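Local atomic coordinates of thiosulfate sulfurtransferase (Pseudomonas aeruginosa, PDB entry 1YT8), a protein that probably transfers sulfane sulfur from thiosulfate to cyanide, as a thiosulfate sulfurtransferase built from four rhodanese-like domains. Residues K117-L122 with H524-I529; L396-S401 with V415-L420. One frame throughout, in Å; residues are numbered along the deposited sequence.

Contact 1. Residues K117-L122 with H524-I529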
loop_
_atom_site.group_PDB
_atom_site.type_symbol
_atom_site.label_atom_id
_atom_site.label_comp_id
_atom_site.label_asym_id
_atom_site.label_seq_id
_atom_site.Cartn_x
_atom_site.Cartn_y
_atom_site.Cartn_z
ATOM N N LYS A 117 -1.325 -1.511 -11.303
ATOM C CA LYS A 117 -0.453 -1.052 -12.378
ATOM C C LYS A 117 -0.811 -1.659 -13.729
ATOM O O LYS A 117 -0.749 -0.981 -14.758
ATOM C CB LYS A 117 1.004 -1.352 -12.030
ATOM C CG LYS A 117 1.455 -0.686 -10.745
ATOM C CD LYS A 117 2.871 -1.082 -10.381
ATOM C CE LYS A 117 3.323 -0.366 -9.120
ATOM N NZ LYS A 117 4.702 -0.786 -8.735
ATOM N N ALA A 118 -1.176 -2.937 -13.726
ATOM C CA ALA A 118 -1.561 -3.612 -14.958
ATOM C C ALA A 118 -2.845 -2.963 -15.465
ATOM O O ALA A 118 -3.029 -2.774 -16.672
ATOM C CB ALA A 118 -1.781 -5.094 -14.694
ATOM N N PHE A 119 -3.737 -2.619 -14.540
ATOM C CA PHE A 119 -4.986 -1.968 -14.921
ATOM C C PHE A 119 -4.687 -0.622 -15.581
ATOM O O PHE A 119 -5.335 -0.242 -16.554
ATOM C CB PHE A 119 -5.888 -1.732 -13.706
ATOM C CG PHE A 119 -7.129 -0.939 -14.031
ATOM C CD1 PHE A 119 -8.142 -1.496 -14.807
ATOM C CD2 PHE A 119 -7.260 0.378 -13.606
ATOM C CE1 PHE A 119 -9.274 -0.750 -15.161
ATOM C CE2 PHE A 119 -8.386 1.135 -13.953
ATOM C CZ PHE A 119 -9.396 0.564 -14.735
ATOM N N GLY A 120 -3.705 0.097 -15.044
ATOM C CA GLY A 120 -3.348 1.385 -15.612
ATOM C C GLY A 120 -2.944 1.262 -17.070
ATOM O O GLY A 120 -3.317 2.091 -17.910
ATOM N N GLU A 121 -2.181 0.220 -17.380
ATOM C CA GLU A 121 -1.740 0.000 -18.747
ATOM C C GLU A 121 -2.934 -0.350 -19.632
ATOM O O GLU A 121 -2.972 0.032 -20.801
ATOM C CB GLU A 121 -0.693 -1.118 -18.801
ATOM C CG GLU A 121 0.633 -0.781 -18.104
ATOM C CD GLU A 121 1.276 0.499 -18.623
ATOM O OE1 GLU A 121 1.233 0.739 -19.852
ATOM O OE2 GLU A 121 1.839 1.261 -17.804
ATOM N N LEU A 122 -3.899 -1.076 -19.071
ATOM C CA LEU A 122 -5.105 -1.460 -19.810
ATOM C C LEU A 122 -5.911 -0.219 -20.188
ATOM O O LEU A 122 -6.468 -0.139 -21.291
ATOM C CB LEU A 122 -5.975 -2.398 -18.969
ATOM C CG LEU A 122 -7.237 -2.950 -19.646
ATOM C CD1 LEU A 122 -6.835 -3.827 -20.837
ATOM C CD2 LEU A 122 -8.042 -3.767 -18.647
ATOM N N HIS A 524 -8.776 -11.497 -14.036
ATOM C CA HIS A 524 -8.968 -10.147 -13.504
ATOM C C HIS A 524 -10.372 -9.553 -13.622
ATOM O O HIS A 524 -10.860 -8.919 -12.686
ATOM C CB HIS A 524 -7.939 -9.201 -14.143
ATOM C CG HIS A 524 -7.960 -9.208 -15.640
ATOM N ND1 HIS A 524 -8.882 -8.495 -16.374
ATOM C CD2 HIS A 524 -7.182 -9.856 -16.540
ATOM C CE1 HIS A 524 -8.671 -8.702 -17.663
ATOM N NE2 HIS A 524 -7.645 -9.525 -17.791
ATOM N N GLY A 525 -11.025 -9.747 -14.761
ATOM C CA GLY A 525 -12.361 -9.198 -14.932
ATOM C C GLY A 525 -12.391 -7.681 -15.067
ATOM O O GLY A 525 -13.428 -7.054 -14.849
ATOM N N PHE A 526 -11.258 -7.083 -15.423
ATOM C CA PHE A 526 -11.191 -5.631 -15.588
ATOM C C PHE A 526 -11.944 -5.193 -16.837
ATOM O O PHE A 526 -12.054 -5.948 -17.797
ATOM C CB PHE A 526 -9.748 -5.140 -15.788
ATOM C CG PHE A 526 -8.817 -5.421 -14.644
ATOM C CD1 PHE A 526 -9.294 -5.699 -13.367
ATOM C CD2 PHE A 526 -7.439 -5.345 -14.845
ATOM C CE1 PHE A 526 -8.408 -5.894 -12.301
ATOM C CE2 PHE A 526 -6.545 -5.538 -13.783
ATOM C CZ PHE A 526 -7.036 -5.812 -12.509
ATOM N N PHE A 527 -12.435 -3.960 -16.820
ATOM C CA PHE A 527 -13.102 -3.369 -17.977
ATOM C C PHE A 527 -12.825 -1.871 -17.891
ATOM O O PHE A 527 -12.553 -1.352 -16.809
ATOM C CB PHE A 527 -14.615 -3.676 -17.988
ATOM C CG PHE A 527 -15.387 -3.061 -16.851
ATOM C CD1 PHE A 527 -15.880 -1.763 -16.945
ATOM C CD2 PHE A 527 -15.623 -3.785 -15.684
ATOM C CE1 PHE A 527 -16.598 -1.194 -15.893
ATOM C CE2 PHE A 527 -16.336 -3.228 -14.630
ATOM C CZ PHE A 527 -16.825 -1.931 -14.730
ATOM N N VAL A 528 -12.855 -1.185 -19.030
ATOM C CA VAL A 528 -12.596 0.249 -19.065
ATOM C C VAL A 528 -13.780 0.950 -19.730
ATOM O O VAL A 528 -14.100 0.678 -20.889
ATOM C CB VAL A 528 -11.306 0.556 -19.861
ATOM C CG1 VAL A 528 -10.945 2.027 -19.726
ATOM C CG2 VAL A 528 -10.161 -0.329 -19.358
ATOM N N ILE A 529 -14.430 1.845 -18.991
ATOM C CA ILE A 529 -15.588 2.563 -19.517
ATOM C C ILE A 529 -15.238 3.577 -20.595
ATOM O O ILE A 529 -14.098 4.041 -20.691
ATOM C CB ILE A 529 -16.370 3.305 -18.401
ATOM C CG1 ILE A 529 -15.532 4.455 -17.837
ATOM C CG2 ILE A 529 -16.752 2.327 -17.296
ATOM C CD1 ILE A 529 -16.283 5.319 -16.836
#
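The rings of Phe119 and Phe526 form a T-shaped pair, with centroids 5.5 Å apart and planes at 83°. Phe119 supplies the edge and Phe526 the face: CD1 of Phe119 lies 3.9 Å from CD2 of Phe526. Having CG anti to its backbone N (chi1 174°) carries the Phe119 ring out from the helix, while its CB also touches CE2 of Phe526. On the face away from Phe119, the Phe526 ring is backed by CB of His524, 3.6 Å above the ring plane and over its centre. O of Phe527 lies in the plane of the Phe119 ring at its edge, 3.7 Å from CE1 of Phe119.

Aliphatic contacts continue the interface one helical turn along. CD2 of Leu122 reaches CB of Phe526 at 3.6 Å, close to the plane of that ring, and CG of Leu122 packs 3.9 Å from CG2 of Val528, the two side chains passing in opposite directions. The irregular C-terminal segment after helix 514-521 lies against one flank of helix 114-127, with Met345 touching both phenylalanine side chains. From another side of the same turn, Glu121 forms a salt bridge with Arg196, a residue of the sulfite pocket.

Within the tail, the backbone N of Phe526 donates a hydrogen bond to ND1 of His524 at 2.9 Å, nearly in the imidazole plane and fairly straight at 164°.

Contact 2. Residues L396-S401 with V415-L420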
loop_
_atom_site.group_PDB
_atom_site.type_symbol
_atom_site.label_atom_id
_atom_site.label_comp_id
_atom_site.label_asym_id
_atom_site.label_seq_id
_atom_site.Cartn_x
_atom_site.Cartn_y
_atom_site.Cartn_z
ATOM N N LEU A 396 17.762 -7.309 20.271
ATOM C CA LEU A 396 17.273 -7.613 18.932
ATOM C C LEU A 396 16.287 -6.528 18.511
ATOM O O LEU A 396 15.329 -6.243 19.232
ATOM C CB LEU A 396 16.572 -8.975 18.924
ATOM C CG LEU A 396 17.395 -10.167 19.412
ATOM C CD1 LEU A 396 16.583 -11.448 19.238
ATOM C CD2 LEU A 396 18.705 -10.247 18.626
ATOM N N ASP A 397 16.522 -5.934 17.342
ATOM C CA ASP A 397 15.673 -4.866 16.816
ATOM C C ASP A 397 14.805 -5.401 15.671
ATOM O O ASP A 397 15.324 -5.832 14.644
ATOM C CB ASP A 397 16.552 -3.721 16.300
ATOM C CG ASP A 397 15.798 -2.411 16.172
ATOM O OD1 ASP A 397 14.551 -2.438 16.069
ATOM O OD2 ASP A 397 16.461 -1.349 16.165
ATOM N N PHE A 398 13.489 -5.351 15.850
ATOM C CA PHE A 398 12.541 -5.848 14.854
ATOM C C PHE A 398 11.973 -4.789 13.908
ATOM O O PHE A 398 11.177 -5.114 13.020
ATOM C CB PHE A 398 11.387 -6.561 15.566
ATOM C CG PHE A 398 11.786 -7.858 16.211
ATOM C CD1 PHE A 398 11.616 -9.064 15.541
ATOM C CD2 PHE A 398 12.372 -7.868 17.472
ATOM C CE1 PHE A 398 12.025 -10.266 16.117
ATOM C CE2 PHE A 398 12.788 -9.066 18.056
ATOM C CZ PHE A 398 12.614 -10.265 17.377
ATOM N N THR A 399 12.360 -3.529 14.092
ATOM C CA THR A 399 11.855 -2.473 13.215
ATOM C C THR A 399 12.358 -2.724 11.790
ATOM O O THR A 399 13.248 -3.544 11.580
ATOM C CB THR A 399 12.320 -1.076 13.685
ATOM O OG1 THR A 399 11.578 -0.064 12.989
ATOM C CG2 THR A 399 13.800 -0.881 13.409
ATOM N N ALA A 400 11.789 -2.024 10.813
ATOM C CA ALA A 400 12.208 -2.200 9.423
ATOM C C ALA A 400 13.693 -1.877 9.290
ATOM O O ALA A 400 14.195 -0.961 9.948
ATOM C CB ALA A 400 11.387 -1.294 8.510
ATOM N N SER A 401 14.394 -2.627 8.440
ATOM C CA SER A 401 15.827 -2.416 8.258
ATOM C C SER A 401 16.156 -0.968 7.917
ATOM O O SER A 401 17.192 -0.447 8.341
ATOM C CB SER A 401 16.391 -3.355 7.178
ATOM O OG SER A 401 15.899 -3.044 5.888
ATOM N N VAL A 415 17.098 -7.868 13.005
ATOM C CA VAL A 415 16.666 -9.213 12.654
ATOM C C VAL A 415 15.316 -9.229 11.951
ATOM O O VAL A 415 14.545 -8.269 12.023
ATOM C CB VAL A 415 16.524 -10.112 13.909
ATOM C CG1 VAL A 415 17.853 -10.221 14.642
ATOM C CG2 VAL A 415 15.464 -9.539 14.832
ATOM N N LEU A 416 15.056 -10.336 11.270
ATOM C CA LEU A 416 13.795 -10.579 10.589
ATOM C C LEU A 416 13.074 -11.546 11.514
ATOM O O LEU A 416 13.632 -12.579 11.884
ATOM C CB LEU A 416 14.019 -11.272 9.244
ATOM C CG LEU A 416 14.458 -10.448 8.036
ATOM C CD1 LEU A 416 14.709 -11.384 6.857
ATOM C CD2 LEU A 416 13.378 -9.425 7.696
ATOM N N ARG A 417 11.849 -11.224 11.896
ATOM C CA ARG A 417 11.112 -12.114 12.775
ATOM C C ARG A 417 10.905 -13.477 12.118
ATOM O O ARG A 417 10.840 -14.501 12.800
ATOM C CB ARG A 417 9.758 -11.505 13.139
ATOM C CG ARG A 417 8.955 -12.378 14.087
ATOM C CD ARG A 417 7.615 -11.767 14.400
ATOM N NE ARG A 417 6.757 -12.695 15.129
ATOM C CZ ARG A 417 5.431 -12.649 15.104
ATOM N NH1 ARG A 417 4.815 -11.717 14.386
ATOM N NH2 ARG A 417 4.719 -13.543 15.782
ATOM N N SER A 418 10.826 -13.481 10.790
ATOM C CA SER A 418 10.607 -14.702 10.018
ATOM C C SER A 418 11.830 -15.607 9.913
ATOM O O SER A 418 11.723 -16.739 9.445
ATOM C CB SER A 418 10.124 -14.350 8.605
ATOM O OG SER A 418 11.123 -13.651 7.881
ATOM N N GLN A 419 12.985 -15.108 10.345
ATOM C CA GLN A 419 14.222 -15.883 10.288
ATOM C C GLN A 419 14.982 -15.821 11.611
ATOM O O GLN A 419 16.210 -15.714 11.630
ATOM C CB GLN A 419 15.110 -15.357 9.151
ATOM C CG GLN A 419 14.487 -15.508 7.768
ATOM C CD GLN A 419 15.417 -15.090 6.642
ATOM O OE1 GLN A 419 16.641 -15.091 6.794
ATOM N NE2 GLN A 419 14.838 -14.752 5.494
ATOM N N LEU A 420 14.247 -15.912 12.715
ATOM C CA LEU A 420 14.852 -15.844 14.038
ATOM C C LEU A 420 15.806 -16.990 14.369
ATOM O O LEU A 420 16.822 -16.775 15.031
ATOM C CB LEU A 420 13.765 -15.754 15.112
ATOM C CG LEU A 420 13.123 -14.377 15.312
ATOM C CD1 LEU A 420 11.952 -14.491 16.273
ATOM C CD2 LEU A 420 14.167 -13.398 15.853
HETATM O O HOH W 1 12.661 -6.718 11.164
#
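Val415 lays its CG2 methyl over one face of the Phe398 ring, 3.8 Å from the centroid and 15° off the ring normal, a CH-pi contact. At the ring's edge CB of Arg417 lies near the plane, 3.9 Å from CD1 of Phe398; CD2 of Leu420 approaches obliquely, 3.8 Å from CE1 of Phe398, its side chain crossing that of Phe398 at about a right angle. The valine's other branch, CG1, sits beside its own backbone N (chi1 -60°) and meets CD2 of Leu396.

These residues belong to a rhodanese-like alpha/beta domain, where the C-terminal end of strand 393-397 adjoins the chain leaving edge strand 413-414 for helix 420-427. The parallel pairing reaches Val415, whose N donates to O of Asp397 at 3.2 Å. Beyond it, a water bridges O of Phe398 and O of Val415. Asp397 turns OD1 back to the N of Thr399 in an Asx turn (3.1 Å), met from above the carboxylate plane. Arg417, extended from CG to NE, carries its guanidinium away from the ring to a salt bridge with Glu52 in the first rhodanese-like domain.

Taken together, the two contacts contrast packing between distant parts of a chain with packing inside one domain. Contact 1 is a surface contact joining a helix to the C-terminal tail over some 400 residues, whereas contact 2 is buried and joins neighbouring parts of one rhodanese-like domain only 14 residues apart. An aromatic ring is central to each, but in contact 1 it meets a second ring and the contact is almost wholly apolar; in contact 2 it meets aliphatic groups, alongside a backbone bond that extends the sheet pairing and a water bridge just past it. They share no elements: their centres lie about 37 Å apart, on opposite sides of the chain's centre.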